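Local coordinates for protein alpha-11 giardin (Giardia intestinalis, PDB 2II2) that binds calcium ions and probably phosphatidylserine-containing membranes as an annexin, and may take part in parasite attachment to the intestinal mucosa and in cytoskeletal organisation, at residues A[20-25]-A[58-63]; A[62-67]-A[292-297]; A[51-56]-A[68-73]; A[24-29]-A[299-304]; A[39-44]-A[72-77]. All coordinates share one frame; numbering follows the deposited sequence. Where two conformers were deposited one is given.

Contact 1. Residues A[20-25]-A[58-63]; sequences KNEEEL and KCIKNG
The loop that follows helix 52-59 and carries I60, a calcium ligand in another crystal of this protein, is met by the turn 20-21 through K20 and by the first turn of helix 22-29. K20 NZ donates to C59 O over 3.1 Å, tilted 18° from the carbonyl plane. Its chain is straight as far as CE and bends only at its last torsion (chi4 -59°), which turns the ammonium back onto the carbonyl. A lysine suits this place, since the helix dipole would make a carbonyl at a helix C-terminus a good partner for a cation. Two waters also accept from K20 NZ, one weakly. The K61 chain crosses that of K20 at about a right angle; K20 NZ and K61 NZ, 4.6 Å apart, share the other water, which probably eases their repulsion.

K20 has the positive phi of a Schellman motif, and N21 then N-caps helix 22-29, its OD1 accepting from E24 N at 2.9 Å. This tight turn between helices 9-18 and 22-29 brings E22 to the calcium loop. One water donates to E22 OE2 and accepts from K61 N; a second lies within bonding distance of OE2 and K61 O, while E22 OE1 is bound by N297. I60 adds the apolar part of the contact: its CG2 lies 3.7 Å from E22 OE2, and its CG1 is 4.3 Å from L25 CD2.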
# COMPACT_ATOMS: atom_id res chain seq x y z
N LYS A 20 18.21 20.93 5.64
CA LYS A 20 17.64 19.73 6.22
C LYS A 20 16.42 20.08 7.07
O LYS A 20 16.17 19.45 8.11
CB LYS A 20 18.67 18.92 6.99
CG LYS A 20 19.96 18.69 6.22
CD LYS A 20 20.90 17.77 6.98
CE LYS A 20 22.26 17.70 6.31
NZ LYS A 20 22.21 17.20 4.90
N ASN A 21 15.63 21.05 6.62
CA ASN A 21 14.49 21.51 7.39
C ASN A 21 13.27 20.67 7.09
O ASN A 21 12.46 21.02 6.23
CB ASN A 21 14.24 22.99 7.13
CG ASN A 21 13.33 23.61 8.18
OD1 ASN A 21 12.40 22.98 8.66
ND2 ASN A 21 13.60 24.86 8.53
N GLU A 22 13.16 19.57 7.83
CA GLU A 22 12.10 18.60 7.60
C GLU A 22 10.72 19.18 7.89
O GLU A 22 9.74 18.81 7.24
CB GLU A 22 12.34 17.36 8.45
CG GLU A 22 13.55 16.58 8.02
CD GLU A 22 13.74 15.28 8.78
OE1 GLU A 22 13.00 15.01 9.75
OE2 GLU A 22 14.66 14.54 8.42
N GLU A 23 10.65 20.06 8.89
CA GLU A 23 9.39 20.71 9.24
C GLU A 23 8.88 21.55 8.06
O GLU A 23 7.74 21.43 7.64
CB GLU A 23 9.56 21.57 10.49
CG GLU A 23 9.80 20.79 11.77
CD GLU A 23 10.09 21.68 12.99
OE1 GLU A 23 10.54 22.83 12.81
OE2 GLU A 23 9.86 21.21 14.13
N GLU A 24 9.76 22.40 7.53
CA GLU A 24 9.37 23.25 6.42
C GLU A 24 9.15 22.47 5.13
O GLU A 24 8.37 22.89 4.27
CB GLU A 24 10.38 24.38 6.22
CG GLU A 24 9.70 25.53 5.56
CD GLU A 24 10.52 26.79 5.49
OE1 GLU A 24 11.55 26.91 6.21
OE2 GLU A 24 10.12 27.65 4.69
N LEU A 25 9.83 21.33 4.97
CA LEU A 25 9.58 20.52 3.79
C LEU A 25 8.15 20.01 3.77
O LEU A 25 7.53 19.92 2.70
CB LEU A 25 10.60 19.39 3.68
CG LEU A 25 10.47 18.48 2.46
CD1 LEU A 25 10.65 19.28 1.16
CD2 LEU A 25 11.44 17.33 2.52
N LYS A 58 19.50 12.87 -0.80
CA LYS A 58 20.86 13.26 -0.43
C LYS A 58 20.86 14.20 0.77
O LYS A 58 21.78 14.18 1.58
CB LYS A 58 21.58 13.91 -1.62
CG LYS A 58 23.09 14.08 -1.43
CD LYS A 58 23.72 14.89 -2.56
CE LYS A 58 25.21 15.15 -2.35
NZ LYS A 58 25.55 15.86 -1.06
N CYS A 59 19.82 15.03 0.87
CA CYS A 59 19.73 16.05 1.91
C CYS A 59 19.09 15.54 3.20
O CYS A 59 19.48 15.96 4.29
CB CYS A 59 18.93 17.23 1.38
SG CYS A 59 19.79 18.21 0.14
N ILE A 60 18.08 14.69 3.05
CA ILE A 60 17.25 14.21 4.16
C ILE A 60 17.73 12.83 4.61
O ILE A 60 17.80 11.89 3.82
CB ILE A 60 15.77 14.15 3.74
CG1 ILE A 60 15.25 15.53 3.32
CG2 ILE A 60 14.89 13.56 4.85
CD1 ILE A 60 15.43 16.64 4.36
N LYS A 61 18.02 12.70 5.90
CA LYS A 61 18.59 11.44 6.40
C LYS A 61 17.61 10.31 6.24
O LYS A 61 16.39 10.49 6.36
CB LYS A 61 19.06 11.58 7.84
CG LYS A 61 20.27 12.49 7.93
CD LYS A 61 20.81 12.61 9.33
CE LYS A 61 21.95 13.62 9.39
NZ LYS A 61 21.57 14.94 8.87
N ASN A 62 18.14 9.12 5.97
CA ASN A 62 17.33 7.98 5.55
C ASN A 62 16.44 7.47 6.68
O ASN A 62 16.76 7.60 7.88
CB ASN A 62 18.22 6.87 5.00
CG ASN A 62 18.89 6.05 6.10
OD1 ASN A 62 18.30 5.09 6.61
ND2 ASN A 62 20.12 6.41 6.47
N GLY A 63 15.28 6.93 6.29
CA GLY A 63 14.31 6.48 7.27
C GLY A 63 12.91 6.70 6.76
O GLY A 63 12.72 7.04 5.59
O HOH W 1 22.13 14.57 5.81
O HOH W 2 23.54 16.26 2.62
O HOH W 3 17.25 14.95 7.56
O HOH W 4 15.18 11.93 8.50

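Contact 2. Residues A[62-67]-A[292-297]; sequences NGPYED and EANKVN
The ring of Y65 has N297 O at its edge, near the ring plane and 3.6 Å from CD1, whereas N297 CB stands clear of the plane, 3.7 Å from CD1; the N297 amide is turned 71° from the ring. The amide of N294 uses its N-H in plane: ND2 donates to N62 O over 3.2 Å, landing on a lone pair in the carbonyl plane. N294 CG sits between its backbone N and carbonyl carbon (chi1 69°), which folds the amide over the start of helix 64-73. G63, having no CB, lets N294 lie against it, with ND2 3.6 Å from G63 CA.

P64 suits the first turn, where its lack of an N-H costs no helix bond, and its ring packs across the other segment: CD is 3.3 Å from N294 O and CG 3.5 Å from K295 CG. N294 O takes a weak bond from Y65 N; a water that accepts from E66 N lies 3.2 Å from N294 O and may donate to it. K295 NZ fixes the amide, donating to N294 OD1 at 3.0 Å while paired with E292 and D250. Loop 292-297 bonds to the start of the helix bearing E66, which binds calcium in another crystal of this protein. I60 and E66 are consistent with a minor, type III-like annexin site, where an acidic side chain close in sequence joins loop carbonyls.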
# COMPACT_ATOMS: atom_id res chain seq x y z
N ASN A 62 18.14 9.12 5.97
CA ASN A 62 17.33 7.98 5.55
C ASN A 62 16.44 7.47 6.68
O ASN A 62 16.76 7.60 7.88
CB ASN A 62 18.22 6.87 5.00
CG ASN A 62 18.89 6.05 6.10
OD1 ASN A 62 18.30 5.09 6.61
ND2 ASN A 62 20.12 6.41 6.47
N GLY A 63 15.28 6.93 6.29
CA GLY A 63 14.31 6.48 7.27
C GLY A 63 12.91 6.70 6.76
O GLY A 63 12.72 7.04 5.59
N PRO A 64 11.90 6.51 7.62
CA PRO A 64 10.51 6.63 7.18
C PRO A 64 10.08 8.04 6.74
O PRO A 64 9.22 8.16 5.87
CB PRO A 64 9.70 6.10 8.38
CG PRO A 64 10.60 6.25 9.54
CD PRO A 64 12.01 6.07 9.02
N TYR A 65 10.63 9.08 7.36
CA TYR A 65 10.35 10.43 6.89
C TYR A 65 10.86 10.60 5.44
O TYR A 65 10.14 11.05 4.56
CB TYR A 65 10.92 11.49 7.84
CG TYR A 65 10.72 12.90 7.31
CD1 TYR A 65 9.58 13.64 7.60
CD2 TYR A 65 11.64 13.44 6.43
CE1 TYR A 65 9.38 14.89 7.07
CE2 TYR A 65 11.46 14.70 5.90
CZ TYR A 65 10.33 15.43 6.22
OH TYR A 65 10.14 16.68 5.68
N GLU A 66 12.11 10.19 5.19
CA GLU A 66 12.62 10.25 3.82
C GLU A 66 11.73 9.41 2.88
O GLU A 66 11.42 9.84 1.78
CB GLU A 66 14.05 9.69 3.73
CG GLU A 66 14.74 9.99 2.39
CD GLU A 66 15.84 9.00 2.03
OE1 GLU A 66 15.50 7.83 1.67
OE2 GLU A 66 17.02 9.39 2.10
N ASP A 67 11.35 8.21 3.31
CA ASP A 67 10.56 7.30 2.49
C ASP A 67 9.25 7.94 2.06
O ASP A 67 8.88 7.87 0.91
CB ASP A 67 10.19 6.02 3.24
CG ASP A 67 11.33 5.05 3.41
OD1 ASP A 67 12.38 5.21 2.76
OD2 ASP A 67 11.15 4.11 4.22
N GLU A 292 13.08 9.40 17.70
CA GLU A 292 14.19 9.04 16.83
C GLU A 292 14.23 10.04 15.69
O GLU A 292 13.18 10.38 15.11
CB GLU A 292 14.05 7.61 16.30
CG GLU A 292 14.20 6.51 17.34
CD GLU A 292 13.97 5.14 16.74
OE1 GLU A 292 14.42 4.91 15.60
OE2 GLU A 292 13.35 4.27 17.41
N ALA A 293 15.44 10.50 15.37
CA ALA A 293 15.60 11.56 14.37
C ALA A 293 14.88 11.28 13.05
O ALA A 293 14.25 12.18 12.48
CB ALA A 293 17.10 11.84 14.13
N ASN A 294 14.97 10.04 12.56
CA ASN A 294 14.39 9.74 11.25
C ASN A 294 12.90 9.46 11.29
O ASN A 294 12.30 9.14 10.25
CB ASN A 294 15.14 8.62 10.50
CG ASN A 294 14.98 7.26 11.14
OD1 ASN A 294 14.26 7.07 12.13
ND2 ASN A 294 15.68 6.27 10.56
N LYS A 295 12.33 9.58 12.49
CA LYS A 295 10.89 9.40 12.69
C LYS A 295 10.17 10.62 13.22
O LYS A 295 8.95 10.70 13.11
CB LYS A 295 10.60 8.22 13.62
CG LYS A 295 10.99 6.90 13.00
CD LYS A 295 10.88 5.76 13.97
CE LYS A 295 11.48 4.47 13.44
NZ LYS A 295 12.96 4.62 13.24
N VAL A 296 10.90 11.55 13.84
CA VAL A 296 10.25 12.61 14.61
C VAL A 296 9.26 13.45 13.79
O VAL A 296 8.22 13.87 14.33
CB VAL A 296 11.27 13.50 15.34
CG1 VAL A 296 12.12 14.27 14.36
CG2 VAL A 296 10.55 14.45 16.29
N ASN A 297 9.57 13.69 12.51
CA ASN A 297 8.69 14.48 11.66
C ASN A 297 7.74 13.68 10.79
O ASN A 297 6.99 14.25 9.99
CB ASN A 297 9.50 15.48 10.83
CG ASN A 297 10.19 16.49 11.71
OD1 ASN A 297 9.52 17.23 12.44
ND2 ASN A 297 11.49 16.55 11.65
O HOH W 5 13.88 9.57 7.49

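Contact 3. Residues A[51-56]-A[68-73]; sequences EFIAFL and VMALGW
Just before I53, which packs on A70 across the helix pair, E51 caps helix 52-59: its OE1 accepts from A54 N at 3.0 Å and its OE2 from I53 N at 3.1 Å. Both oxygens are met from above the carboxylate plane. A glutamate at the N-cap can thus fold back and spread its charge over two N-H groups of the first turn.

That helix runs antiparallel to helix 64-73, the segment axes 9.9 Å apart and at 173° to each other; the calcium-binding loop of this annexin connects the two. F52, its CG anti to the backbone N (chi1 -179°), reaches across and sets its CE2 over one face of the W73 indole, 3.5 Å from CD2. The planes meet obliquely, at 49°. F52 also meets F44 edge-to-face, so it joins two neighbours at once.

L56 divides its two methyls: CD1 lies 4.0 Å from W73 CD1 and CD2 is 4.1 Å from M69 CB. The thioether of M69 bends off toward helix 22-29, leaving only the base of its chain in this interface. At I53 the partner is small, CG2 standing 4.1 Å from A70 CB, and this alanine allows the nearest CA atoms of the two segments, those of I53 and A70, to approach to 6.0 Å. No hydrogen bond crosses the interface, and the indole NE1 is satisfied by T29 instead. Cohesion between the helices therefore rests on dispersion and exclusion of water, with the polar bonds kept within each helix or directed elsewhere.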
# COMPACT_ATOMS: atom_id res chain seq x y z
N GLU A 51 18.40 16.26 -10.19
CA GLU A 51 17.18 15.48 -10.12
C GLU A 51 16.57 15.58 -8.72
O GLU A 51 17.25 15.34 -7.73
CB GLU A 51 17.47 14.03 -10.52
CG GLU A 51 16.22 13.22 -10.86
CD GLU A 51 15.60 12.55 -9.64
OE1 GLU A 51 16.32 11.87 -8.90
OE2 GLU A 51 14.37 12.67 -9.43
N PHE A 52 15.29 15.93 -8.65
CA PHE A 52 14.71 16.33 -7.37
C PHE A 52 14.71 15.25 -6.30
O PHE A 52 15.06 15.53 -5.17
CB PHE A 52 13.30 16.89 -7.57
CG PHE A 52 12.65 17.35 -6.29
CD1 PHE A 52 12.91 18.62 -5.77
CD2 PHE A 52 11.80 16.49 -5.57
CE1 PHE A 52 12.32 19.05 -4.57
CE2 PHE A 52 11.22 16.90 -4.36
CZ PHE A 52 11.47 18.20 -3.88
N ILE A 53 14.28 14.04 -6.65
CA ILE A 53 14.10 12.99 -5.67
C ILE A 53 15.45 12.56 -5.11
O ILE A 53 15.61 12.45 -3.91
CB ILE A 53 13.27 11.82 -6.23
CG1 ILE A 53 11.89 12.35 -6.60
CG2 ILE A 53 13.22 10.67 -5.20
CD1 ILE A 53 10.92 11.33 -7.03
N ALA A 54 16.44 12.39 -5.98
CA ALA A 54 17.75 12.01 -5.50
C ALA A 54 18.35 13.09 -4.60
O ALA A 54 19.00 12.80 -3.61
CB ALA A 54 18.69 11.70 -6.68
N PHE A 55 18.13 14.35 -4.97
CA PHE A 55 18.63 15.46 -4.15
C PHE A 55 17.92 15.49 -2.80
O PHE A 55 18.56 15.67 -1.80
CB PHE A 55 18.46 16.78 -4.90
CG PHE A 55 19.04 17.97 -4.17
CD1 PHE A 55 20.41 18.07 -3.96
CD2 PHE A 55 18.22 19.02 -3.74
CE1 PHE A 55 20.96 19.15 -3.30
CE2 PHE A 55 18.76 20.11 -3.06
CZ PHE A 55 20.13 20.20 -2.85
N LEU A 56 16.60 15.30 -2.80
CA LEU A 56 15.87 15.18 -1.54
C LEU A 56 16.48 14.07 -0.66
O LEU A 56 16.73 14.29 0.52
CB LEU A 56 14.38 14.96 -1.81
CG LEU A 56 13.45 14.88 -0.60
CD1 LEU A 56 12.05 15.28 -0.99
CD2 LEU A 56 13.44 13.47 -0.01
N VAL A 68 8.51 8.51 3.02
CA VAL A 68 7.20 9.06 2.68
C VAL A 68 7.34 10.23 1.72
O VAL A 68 6.54 10.42 0.80
CB VAL A 68 6.35 9.40 3.94
CG1 VAL A 68 6.84 10.66 4.64
CG2 VAL A 68 4.89 9.56 3.54
N MET A 69 8.38 11.03 1.91
CA MET A 69 8.63 12.16 1.02
C MET A 69 9.07 11.72 -0.39
O MET A 69 8.58 12.25 -1.42
CB MET A 69 9.67 13.10 1.63
CG MET A 69 9.14 14.04 2.67
SD MET A 69 8.02 15.22 1.87
CE MET A 69 7.36 16.11 3.28
N ALA A 70 10.00 10.77 -0.43
CA ALA A 70 10.49 10.29 -1.72
C ALA A 70 9.43 9.57 -2.53
O ALA A 70 9.38 9.71 -3.74
CB ALA A 70 11.73 9.42 -1.56
N LEU A 71 8.59 8.78 -1.84
CA LEU A 71 7.49 8.13 -2.52
C LEU A 71 6.41 9.13 -2.90
O LEU A 71 5.92 9.12 -4.05
CB LEU A 71 6.90 7.01 -1.65
CG LEU A 71 7.76 5.77 -1.42
CD1 LEU A 71 7.07 4.84 -0.44
CD2 LEU A 71 8.10 5.02 -2.73
N GLY A 72 6.05 10.00 -1.97
CA GLY A 72 4.96 10.95 -2.19
C GLY A 72 5.28 11.96 -3.30
O GLY A 72 4.39 12.35 -4.06
N TRP A 73 6.54 12.39 -3.42
CA TRP A 73 6.93 13.31 -4.50
C TRP A 73 7.04 12.69 -5.89
O TRP A 73 7.07 13.40 -6.87
CB TRP A 73 8.27 14.00 -4.14
CG TRP A 73 8.09 15.23 -3.36
CD1 TRP A 73 8.16 15.41 -2.00
CD2 TRP A 73 7.77 16.50 -3.91
NE1 TRP A 73 7.92 16.73 -1.69
CE2 TRP A 73 7.68 17.42 -2.84
CE3 TRP A 73 7.58 16.97 -5.21
CZ2 TRP A 73 7.40 18.79 -3.03
CZ3 TRP A 73 7.30 18.34 -5.40
CH2 TRP A 73 7.20 19.22 -4.31

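Contact 4. Residues A[24-29]-A[299-304]; sequences ELVTFT and RDACLM
V26 and M304 meet through matching first torsions: V26 CG1 and M304 CG each stand anti to their own backbone N (chi1 174° and 179°), so both chains reach into the interface and slide past each other in opposite directions. They join helix 22-29 to helix 298-306, the last helix of the chain, and so bring the two ends of this annexin core together. The segments run parallel, their axes only 5° from alignment and 9.5 Å apart.

V26 suits the centre because its two methyls take separate partners. CG1 lies 3.7 Å from M304 CB and 3.6 Å from D300 O, while CG2 rests 4.0 Å from A301 CB, a residue small enough to let the backbones come close. Beyond CG the flexible M304 bends at both further torsions, wrapping over V26 O and bringing CE within 3.7 Å of T29 CG2.

Threonine fits there by having two unlike branches: the methyl faces methionine, and the hydroxyl turns back into its own helix and also receives W73 NE1. T29 OG1 donates to L25 O over 2.8 Å, and T29 N reaches the same oxygen from the opposite face of its carbonyl plane.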
# COMPACT_ATOMS: atom_id res chain seq x y z
N GLU A 24 9.76 22.40 7.53
CA GLU A 24 9.37 23.25 6.42
C GLU A 24 9.15 22.47 5.13
O GLU A 24 8.37 22.89 4.27
CB GLU A 24 10.38 24.38 6.22
CG GLU A 24 9.70 25.53 5.56
CD GLU A 24 10.52 26.79 5.49
OE1 GLU A 24 11.55 26.91 6.21
OE2 GLU A 24 10.12 27.65 4.69
N LEU A 25 9.83 21.33 4.97
CA LEU A 25 9.58 20.52 3.79
C LEU A 25 8.15 20.01 3.77
O LEU A 25 7.53 19.92 2.70
CB LEU A 25 10.60 19.39 3.68
CG LEU A 25 10.47 18.48 2.46
CD1 LEU A 25 10.65 19.28 1.16
CD2 LEU A 25 11.44 17.33 2.52
N VAL A 26 7.62 19.69 4.94
CA VAL A 26 6.22 19.26 5.02
C VAL A 26 5.26 20.35 4.54
O VAL A 26 4.39 20.11 3.70
CB VAL A 26 5.85 18.82 6.44
CG1 VAL A 26 4.38 18.51 6.60
CG2 VAL A 26 6.66 17.58 6.85
N THR A 27 5.42 21.55 5.08
CA THR A 27 4.52 22.63 4.71
C THR A 27 4.69 23.03 3.24
O THR A 27 3.71 23.34 2.55
CB THR A 27 4.67 23.82 5.65
OG1 THR A 27 5.99 24.34 5.56
CG2 THR A 27 4.40 23.40 7.06
N PHE A 28 5.93 23.02 2.75
CA PHE A 28 6.17 23.28 1.34
C PHE A 28 5.43 22.28 0.43
O PHE A 28 4.78 22.64 -0.56
CB PHE A 28 7.68 23.28 1.03
CG PHE A 28 7.98 23.49 -0.43
CD1 PHE A 28 8.10 24.78 -0.96
CD2 PHE A 28 8.09 22.42 -1.29
CE1 PHE A 28 8.37 24.97 -2.31
CE2 PHE A 28 8.33 22.59 -2.64
CZ PHE A 28 8.47 23.87 -3.14
N THR A 29 5.55 21.00 0.80
CA THR A 29 4.97 19.93 -0.00
C THR A 29 3.46 20.06 -0.06
O THR A 29 2.86 19.71 -1.07
CB THR A 29 5.43 18.58 0.52
OG1 THR A 29 6.85 18.50 0.41
CG2 THR A 29 4.82 17.43 -0.27
N ARG A 299 5.02 11.94 11.63
CA ARG A 299 3.61 12.20 11.93
C ARG A 299 3.06 13.39 11.15
O ARG A 299 1.97 13.32 10.56
CB ARG A 299 3.44 12.40 13.44
CG ARG A 299 2.07 12.81 13.95
CD ARG A 299 2.14 13.09 15.45
NE ARG A 299 2.84 14.34 15.74
CZ ARG A 299 4.07 14.42 16.22
NH1 ARG A 299 4.77 13.32 16.51
NH2 ARG A 299 4.62 15.61 16.44
N ASP A 300 3.81 14.49 11.16
CA ASP A 300 3.37 15.68 10.46
C ASP A 300 3.34 15.50 8.95
O ASP A 300 2.41 15.98 8.28
CB ASP A 300 4.24 16.86 10.86
CG ASP A 300 3.95 17.33 12.28
OD1 ASP A 300 2.80 17.20 12.76
OD2 ASP A 300 4.89 17.83 12.94
N ALA A 301 4.32 14.79 8.41
CA ALA A 301 4.29 14.47 6.99
C ALA A 301 3.07 13.64 6.64
O ALA A 301 2.43 13.87 5.61
CB ALA A 301 5.56 13.74 6.59
N CYS A 302 2.79 12.64 7.47
CA CYS A 302 1.68 11.73 7.26
C CYS A 302 0.35 12.49 7.28
O CYS A 302 -0.48 12.33 6.39
CB CYS A 302 1.73 10.65 8.34
SG CYS A 302 0.48 9.36 8.16
N LEU A 303 0.13 13.32 8.31
CA LEU A 303 -1.09 14.13 8.36
C LEU A 303 -1.25 15.03 7.12
O LEU A 303 -2.34 15.16 6.54
CB LEU A 303 -1.10 14.97 9.63
CG LEU A 303 -1.26 14.21 10.94
CD1 LEU A 303 -0.95 15.17 12.08
CD2 LEU A 303 -2.64 13.57 11.14
N MET A 304 -0.14 15.65 6.72
CA MET A 304 -0.16 16.49 5.53
C MET A 304 -0.56 15.70 4.31
O MET A 304 -1.43 16.16 3.54
CB MET A 304 1.18 17.22 5.36
CG MET A 304 1.30 18.10 4.14
SD MET A 304 1.67 17.23 2.59
CE MET A 304 3.28 16.52 2.98

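Contact 5. Residues A[39-44]-A[72-77]; sequences ELRTQF and GWDCNI. With SO4 (sulfate ion), chain B.
R41 and W73 lie alongside and run in opposite directions, R41 CG 4.0 Å from the indole CE3. A bend at chi3 (-67°) turns the guanidinium past the indole toward the backbone, its plane 77° from the ring. There R41 NE stands 3.0 Å from W73 O at an angle too poor for a hydrogen bond. A water does the work instead, accepting from R41 NH2 at 2.8 Å and donating to W73 O at 2.7 Å. This water lies at the guanidinium edge, in its plane, as does C75 SG in one of its two conformers.

D74 approaches the guanidinium over one face, with its CA 4.0 Å above the plane. The carboxylate is rotated 79° from the guanidinium, and OD1, 3.9 Å from R41 NH2, lies well out of plane; this long salt bridge is an attraction of charges with no N-H aimed at the oxygen. D74 OD2 is held by S78. L40 comes obliquely to the six-membered ring, CD2 4.0 Å from W73 CZ3.

Arginine suits this place by pairing a greasy stem with a charged end. The segment 72-77 links two helices, and N76 N donates to O3 of a sulfate, probably from the crystallisation liquor, at 2.9 Å: an anion bound at a helix N-terminus.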
# COMPACT_ATOMS: atom_id res chain seq x y z
N GLU A 39 5.33 18.73 -12.46
CA GLU A 39 5.86 19.93 -13.14
C GLU A 39 6.99 20.59 -12.36
O GLU A 39 7.99 21.01 -12.94
CB GLU A 39 4.75 20.95 -13.40
CG GLU A 39 3.77 20.50 -14.48
CD GLU A 39 2.69 21.53 -14.81
OE1 GLU A 39 2.39 22.44 -14.00
OE2 GLU A 39 2.13 21.43 -15.93
N LEU A 40 6.83 20.69 -11.05
CA LEU A 40 7.83 21.31 -10.21
C LEU A 40 9.14 20.50 -10.29
O LEU A 40 10.21 21.08 -10.43
CB LEU A 40 7.32 21.41 -8.79
CG LEU A 40 8.17 22.19 -7.80
CD1 LEU A 40 7.26 22.74 -6.71
CD2 LEU A 40 9.26 21.32 -7.17
N ARG A 41 9.05 19.17 -10.23
CA ARG A 41 10.29 18.38 -10.32
C ARG A 41 10.99 18.60 -11.66
O ARG A 41 12.21 18.70 -11.74
CB ARG A 41 10.02 16.88 -10.09
CG ARG A 41 9.58 16.56 -8.70
CD ARG A 41 9.55 15.08 -8.47
NE ARG A 41 8.54 14.38 -9.24
CZ ARG A 41 8.78 13.43 -10.14
NH1 ARG A 41 10.01 13.05 -10.43
NH2 ARG A 41 7.76 12.83 -10.72
N THR A 42 10.21 18.69 -12.73
CA THR A 42 10.79 18.91 -14.05
C THR A 42 11.53 20.23 -14.14
O THR A 42 12.69 20.29 -14.57
CB THR A 42 9.71 18.84 -15.14
OG1 THR A 42 9.14 17.53 -15.11
CG2 THR A 42 10.27 19.13 -16.56
N GLN A 43 10.89 21.28 -13.66
CA GLN A 43 11.50 22.60 -13.68
C GLN A 43 12.68 22.68 -12.72
O GLN A 43 13.67 23.35 -13.00
CB GLN A 43 10.47 23.68 -13.34
CG GLN A 43 9.43 23.96 -14.43
CD GLN A 43 8.87 25.40 -14.38
OE1 GLN A 43 7.82 25.68 -14.96
NE2 GLN A 43 9.57 26.30 -13.71
N PHE A 44 12.57 22.01 -11.56
CA PHE A 44 13.65 22.00 -10.58
C PHE A 44 14.92 21.47 -11.23
O PHE A 44 16.01 22.07 -11.08
CB PHE A 44 13.26 21.15 -9.38
CG PHE A 44 14.28 21.13 -8.29
CD1 PHE A 44 14.19 22.00 -7.20
CD2 PHE A 44 15.32 20.21 -8.33
CE1 PHE A 44 15.13 21.97 -6.18
CE2 PHE A 44 16.27 20.19 -7.31
CZ PHE A 44 16.17 21.07 -6.23
N GLY A 72 6.05 10.00 -1.97
CA GLY A 72 4.96 10.95 -2.19
C GLY A 72 5.28 11.96 -3.30
O GLY A 72 4.39 12.35 -4.06
N TRP A 73 6.54 12.39 -3.42
CA TRP A 73 6.93 13.31 -4.50
C TRP A 73 7.04 12.69 -5.89
O TRP A 73 7.07 13.40 -6.87
CB TRP A 73 8.27 14.00 -4.14
CG TRP A 73 8.09 15.23 -3.36
CD1 TRP A 73 8.16 15.41 -2.00
CD2 TRP A 73 7.77 16.50 -3.91
NE1 TRP A 73 7.92 16.73 -1.69
CE2 TRP A 73 7.68 17.42 -2.84
CE3 TRP A 73 7.58 16.97 -5.21
CZ2 TRP A 73 7.40 18.79 -3.03
CZ3 TRP A 73 7.30 18.34 -5.40
CH2 TRP A 73 7.20 19.22 -4.31
N ASP A 74 7.15 11.36 -5.95
CA ASP A 74 7.33 10.69 -7.24
C ASP A 74 5.99 10.50 -7.95
O ASP A 74 4.92 10.67 -7.35
CB ASP A 74 7.97 9.31 -6.99
CG ASP A 74 8.73 8.76 -8.21
OD1 ASP A 74 8.71 9.37 -9.30
OD2 ASP A 74 9.38 7.70 -8.02
N CYS A 75 6.05 10.12 -9.23
CA CYS A 75 4.87 9.60 -9.93
C CYS A 75 4.50 8.22 -9.36
O CYS A 75 5.39 7.42 -9.00
CB CYS A 75 5.11 9.54 -11.44
SG CYS A 75 5.20 11.20 -12.14
N ASN A 76 3.20 7.94 -9.28
CA ASN A 76 2.73 6.78 -8.54
C ASN A 76 3.26 5.45 -9.11
O ASN A 76 3.63 4.55 -8.36
CB ASN A 76 1.21 6.81 -8.54
CG ASN A 76 0.62 5.70 -7.74
OD1 ASN A 76 0.19 4.67 -8.28
ND2 ASN A 76 0.61 5.88 -6.42
N ILE A 77 3.29 5.32 -10.45
CA ILE A 77 3.72 4.06 -11.02
C ILE A 77 5.22 3.84 -10.76
O ILE A 77 5.63 2.73 -10.44
CB ILE A 77 3.33 3.93 -12.52
CG1 ILE A 77 1.80 3.89 -12.69
CG2 ILE A 77 4.00 2.72 -13.14
CD1 ILE A 77 1.08 2.72 -11.96
S SO4 B . 1.12 10.70 -11.29
O1 SO4 B . -0.32 10.77 -11.51
O2 SO4 B . 1.67 12.05 -11.39
O3 SO4 B . 1.43 10.10 -9.99
O4 SO4 B . 1.72 9.89 -12.35
O HOH W 6 5.76 14.03 -9.19
O HOH W 7 10.54 9.79 -11.21

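Contacts 3 and 4 are the buried ones, held by apolar side chains between helices, antiparallel in one and parallel in the other; no hydrogen bond crosses within either, although W73 NE1 bonds T29 OG1 from one to the other. Contacts 1, 2 and 5 involve loops or helix ends on at least one side, are partly buried, and draw on water, caps and charges. Helix 64-73 serves contacts 2, 3 and 5 from its start to its end, and helix 22-29 serves contacts 1 and 4. Contacts 1 and 2 each hold a calcium ligand, I60 and E66, and are joined by E22 to N297 and Y65, whereas contact 5 lies about 17 and 20 Å from them, between centres.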